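Local coordinates for protein STING-associated CdnE c-di-GMP synthase (Flavobacteriaceae, PDB 6WT8) that probably joins two GTP molecules into the cyclic dinucleotide c-di-GMP, the signal of a bacterial antiphage defence system that uses a STING receptor, at residues V244-I247 against L253-M256. Numbering follows the deposited sequence.
Sequences VKDI and LKNM
D246 reaches from helix 235-248 to the first turn of helix 253-266 and binds K254, at the short connection between two consecutive helices of the CD-NTase fold, where a carboxylate from the preceding helix accepts a backbone N-H at the start of the next. The backbone N of K254 gives a nearly straight hydrogen bond to D246 OD1 (2.9 Å, 174°), meeting the oxygen on its anti side and 31° out of the carboxylate plane. Water 1 donates to the same OD1 at 2.8 Å and accepts from N255 N, so one oxygen serves two successive amides, one directly and one through water. The L253 amide turns instead to S249 OG, which also bonds D246 O. Replacing D246 by alanine removes OD1 and would probably leave the K254 amide without this acceptor and water 1 without one of its anchors.

Van der Waals packing flanks these polar contacts. With its chain extended beyond CG, the K254 side chain crosses that of D246 at about a right angle, its CG 3.6 Å from D246 CG, and carries NZ on to N243 OD1 and T95 O. K245 bends away to Y286, while its CB makes an apolar contact, 3.8 Å from L253 CD2.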
loop_
_atom_site.group_PDB
_atom_site.type_symbol
_atom_site.label_atom_id
_atom_site.label_comp_id
_atom_site.label_asym_id
_atom_site.label_seq_id
_atom_site.Cartn_x
_atom_site.Cartn_y
_atom_site.Cartn_z
ATOM N N VAL A 244 3.733 3.181 10.434
ATOM C CA VAL A 244 4.698 3.598 11.453
ATOM C C VAL A 244 5.469 4.828 11.014
ATOM O O VAL A 244 5.632 5.786 11.781
ATOM C CB VAL A 244 5.652 2.431 11.751
ATOM C CG1 VAL A 244 6.863 2.951 12.432
ATOM C CG2 VAL A 244 4.938 1.460 12.552
ATOM N N LYS A 245 5.971 4.847 9.761
ATOM C CA LYS A 245 6.738 6.001 9.379
ATOM C C LYS A 245 5.868 7.252 9.221
ATOM O O LYS A 245 6.356 8.362 9.449
ATOM C CB LYS A 245 7.550 5.682 8.110
ATOM C CG LYS A 245 8.568 6.784 7.913
ATOM C CD LYS A 245 9.485 6.621 6.739
ATOM C CE LYS A 245 10.820 6.045 7.046
ATOM N NZ LYS A 245 11.806 6.970 6.303
ATOM N N ASP A 246 4.558 7.084 8.940
ATOM C CA ASP A 246 3.707 8.266 8.921
ATOM C C ASP A 246 3.673 8.893 10.310
ATOM O O ASP A 246 3.756 10.122 10.444
ATOM C CB ASP A 246 2.291 7.908 8.458
ATOM C CG ASP A 246 1.423 9.168 8.306
ATOM O OD1 ASP A 246 1.706 9.983 7.408
ATOM O OD2 ASP A 246 0.510 9.409 9.105
ATOM N N ILE A 247 3.622 8.042 11.348
ATOM C CA ILE A 247 3.635 8.587 12.716
ATOM C C ILE A 247 4.965 9.292 12.998
ATOM O O ILE A 247 5.008 10.431 13.515
ATOM C CB ILE A 247 3.361 7.450 13.704
ATOM C CG1 ILE A 247 1.927 6.958 13.544
ATOM C CG2 ILE A 247 3.705 7.840 15.181
ATOM C CD1 ILE A 247 1.666 5.585 14.196
ATOM N N LEU A 253 3.927 11.755 5.838
ATOM C CA LEU A 253 4.316 10.815 4.774
ATOM C C LEU A 253 3.122 10.465 3.903
ATOM O O LEU A 253 3.228 10.474 2.666
ATOM C CB LEU A 253 4.897 9.531 5.396
ATOM C CG LEU A 253 5.085 8.377 4.408
ATOM C CD1 LEU A 253 6.142 8.781 3.392
ATOM C CD2 LEU A 253 5.521 7.124 5.180
ATOM N N LYS A 254 2.003 10.116 4.510
ATOM C CA LYS A 254 0.836 9.723 3.696
ATOM C C LYS A 254 0.332 10.872 2.832
ATOM O O LYS A 254 -0.130 10.634 1.690
ATOM C CB LYS A 254 -0.305 9.218 4.569
ATOM C CG LYS A 254 0.065 7.866 5.200
ATOM C CD LYS A 254 -1.118 7.431 6.125
ATOM C CE LYS A 254 -0.790 6.208 6.931
ATOM N NZ LYS A 254 -1.997 5.680 7.648
ATOM N N ASN A 255 0.416 12.109 3.327
ATOM C CA ASN A 255 0.015 13.238 2.497
ATOM C C ASN A 255 0.885 13.322 1.245
ATOM O O ASN A 255 0.372 13.560 0.135
ATOM C CB ASN A 255 0.117 14.540 3.305
ATOM C CG ASN A 255 -0.876 14.583 4.448
ATOM O OD1 ASN A 255 -1.985 14.029 4.357
ATOM N ND2 ASN A 255 -0.523 15.322 5.502
HETATM N N MSE A 256 2.193 13.036 1.379
HETATM C CA MSE A 256 3.089 13.056 0.193
HETATM C C MSE A 256 2.725 11.920 -0.758
HETATM O O MSE A 256 2.710 12.115 -2.001
HETATM C CB MSE A 256 4.579 12.952 0.562
HETATM C CG MSE A 256 4.986 14.229 1.241
HETATM SE SE MSE A 256 6.991 14.341 1.444
HETATM C CE MSE A 256 7.340 12.489 2.148
HETATM O O HOH W 1 0.191 12.090 6.301
#